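Local coordinates for hypoxic response protein 1 (Mycobacterium tuberculosis, PDB 1Y5H) that is of unknown function but is a secreted, homodimeric CBS-domain protein made in the hypoxic response, which probably binds zinc and does not seem to bind AMP, at residues I84-A89 with P109-H114. Residues are numbered along the deposited sequence; the frame is centred on the assembly and turned at random.
Sequences IYYVDA and PVISEH
V87 and V110 pair in parallel where the short edge strand 87-88 joins strand 107-112, the two strands of a beta-alpha-beta unit in the second CBS domain, linked through helix 93-103. The backbone ladder starts with V87 N to P109 O at 3.1 Å, continues with I111 N to V87 O at 2.9 Å, nearly straight at 168°, and ends in a weak, bent bond from A89 N to I111 O. V87 O also receives a CA-H...O contact from V110 CA.

Apolar packing lies on both faces of this strand pair. On one, V87 CG2 meets V110 CG2 at 4.1 Å, and V110 CG1, anti to its own backbone N (chi1 -179°), reaches along to A89 CA at 3.6 Å; both valines touch A10 of helix 10-13. On the other, the Y86 ring takes I111 CG1 obliquely, 3.7 Å from Y86 CG. Before the strand, the Y85 side chain crosses the P109 ring at about a right angle, CD1 being 4.0 Å from P109 CD. Y85 also stacks on H103, probably a zinc ligand, and touches M54 of strand 51-56.

Polar contacts gather at the far end. D88 OD2 accepts the N90 backbone N-H, while one water donates to D88 OD1 at 2.9 Å and reaches S112 OG by a weak bond of 3.4 Å.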
loop_
_atom_site.group_PDB
_atom_site.type_symbol
_atom_site.label_atom_id
_atom_site.label_comp_id
_atom_site.label_asym_id
_atom_site.label_seq_id
_atom_site.Cartn_x
_atom_site.Cartn_y
_atom_site.Cartn_z
ATOM N N ILE A 84 -14.567 -3.875 8.572
ATOM C CA ILE A 84 -14.608 -4.548 9.857
ATOM C C ILE A 84 -14.569 -6.069 9.746
ATOM O O ILE A 84 -15.525 -6.723 9.322
ATOM C CB ILE A 84 -15.834 -4.124 10.703
ATOM C CG1 ILE A 84 -15.738 -4.767 12.093
ATOM C CG2 ILE A 84 -17.122 -4.515 10.001
ATOM C CD1 ILE A 84 -16.772 -4.274 13.089
ATOM N N TYR A 85 -13.424 -6.619 10.111
ATOM C CA TYR A 85 -13.222 -8.054 10.109
ATOM C C TYR A 85 -12.327 -8.333 11.296
ATOM O O TYR A 85 -11.553 -7.471 11.712
ATOM C CB TYR A 85 -12.576 -8.521 8.795
ATOM C CG TYR A 85 -11.396 -7.694 8.327
ATOM C CD1 TYR A 85 -10.104 -7.960 8.781
ATOM C CD2 TYR A 85 -11.574 -6.636 7.434
ATOM C CE1 TYR A 85 -9.023 -7.192 8.358
ATOM C CE2 TYR A 85 -10.500 -5.863 7.008
ATOM C CZ TYR A 85 -9.230 -6.145 7.473
ATOM O OH TYR A 85 -8.172 -5.366 7.065
ATOM N N TYR A 86 -12.449 -9.530 11.853
ATOM C CA TYR A 86 -11.656 -9.914 13.008
ATOM C C TYR A 86 -11.914 -11.371 13.316
ATOM O O TYR A 86 -12.776 -11.995 12.706
ATOM C CB TYR A 86 -12.043 -9.073 14.232
ATOM C CG TYR A 86 -13.508 -9.152 14.641
ATOM C CD1 TYR A 86 -14.013 -10.252 15.352
ATOM C CD2 TYR A 86 -14.382 -8.114 14.335
ATOM C CE1 TYR A 86 -15.361 -10.298 15.746
ATOM C CE2 TYR A 86 -15.720 -8.153 14.721
ATOM C CZ TYR A 86 -16.201 -9.241 15.426
ATOM O OH TYR A 86 -17.520 -9.242 15.815
ATOM N N VAL A 87 -11.145 -11.903 14.256
ATOM C CA VAL A 87 -11.324 -13.271 14.703
ATOM C C VAL A 87 -11.317 -13.259 16.220
ATOM O O VAL A 87 -10.727 -12.373 16.849
ATOM C CB VAL A 87 -10.204 -14.221 14.204
ATOM C CG1 VAL A 87 -10.242 -14.314 12.691
ATOM C CG2 VAL A 87 -8.839 -13.741 14.687
ATOM N N ASP A 88 -11.993 -14.241 16.801
ATOM C CA ASP A 88 -12.059 -14.380 18.245
ATOM C C ASP A 88 -10.716 -14.937 18.712
ATOM O O ASP A 88 -10.013 -15.600 17.948
ATOM C CB ASP A 88 -13.186 -15.343 18.620
ATOM C CG ASP A 88 -13.203 -15.676 20.095
ATOM O OD1 ASP A 88 -13.373 -14.749 20.915
ATOM O OD2 ASP A 88 -13.041 -16.868 20.434
ATOM N N ALA A 89 -10.362 -14.664 19.961
ATOM C CA ALA A 89 -9.095 -15.129 20.510
ATOM C C ALA A 89 -8.944 -16.651 20.443
ATOM O O ALA A 89 -7.828 -17.168 20.431
ATOM C CB ALA A 89 -8.948 -14.653 21.946
ATOM N N PRO A 109 -7.311 -8.421 13.147
ATOM C CA PRO A 109 -7.381 -8.076 14.570
ATOM C C PRO A 109 -7.954 -9.255 15.348
ATOM O O PRO A 109 -8.774 -10.011 14.829
ATOM C CB PRO A 109 -8.339 -6.880 14.611
ATOM C CG PRO A 109 -8.441 -6.409 13.195
ATOM C CD PRO A 109 -8.285 -7.646 12.367
ATOM N N VAL A 110 -7.512 -9.416 16.589
ATOM C CA VAL A 110 -8.018 -10.484 17.442
ATOM C C VAL A 110 -8.830 -9.816 18.548
ATOM O O VAL A 110 -8.359 -8.873 19.194
ATOM C CB VAL A 110 -6.866 -11.306 18.045
ATOM C CG1 VAL A 110 -7.421 -12.432 18.901
ATOM C CG2 VAL A 110 -6.003 -11.865 16.928
ATOM N N ILE A 111 -10.055 -10.296 18.745
ATOM C CA ILE A 111 -10.961 -9.734 19.739
ATOM C C ILE A 111 -11.281 -10.701 20.870
ATOM O O ILE A 111 -11.347 -11.914 20.671
ATOM C CB ILE A 111 -12.300 -9.312 19.073
ATOM C CG1 ILE A 111 -12.036 -8.276 17.974
ATOM C CG2 ILE A 111 -13.258 -8.752 20.112
ATOM C CD1 ILE A 111 -11.404 -6.998 18.472
ATOM N N SER A 112 -11.474 -10.142 22.059
ATOM C CA SER A 112 -11.818 -10.920 23.239
ATOM C C SER A 112 -12.654 -10.001 24.113
ATOM O O SER A 112 -12.163 -8.982 24.596
ATOM C CB SER A 112 -10.560 -11.356 23.990
ATOM O OG SER A 112 -10.886 -12.221 25.066
ATOM N N GLU A 113 -13.922 -10.355 24.295
ATOM C CA GLU A 113 -14.831 -9.551 25.103
ATOM C C GLU A 113 -15.039 -8.180 24.462
ATOM O O GLU A 113 -15.121 -7.163 25.154
ATOM C CB GLU A 113 -14.279 -9.397 26.520
ATOM N N HIS A 114 -15.118 -8.167 23.133
ATOM C CA HIS A 114 -15.329 -6.942 22.363
ATOM C C HIS A 114 -14.119 -6.007 22.331
ATOM O O HIS A 114 -14.187 -4.926 21.741
ATOM C CB HIS A 114 -16.538 -6.173 22.907
ATOM C CG HIS A 114 -17.807 -6.967 22.921
ATOM N ND1 HIS A 114 -18.405 -7.437 21.772
ATOM C CD2 HIS A 114 -18.592 -7.372 23.947
ATOM C CE1 HIS A 114 -19.505 -8.097 22.089
ATOM N NE2 HIS A 114 -19.641 -8.072 23.404
HETATM O O HOH W 1 -12.633 -14.734 23.696
#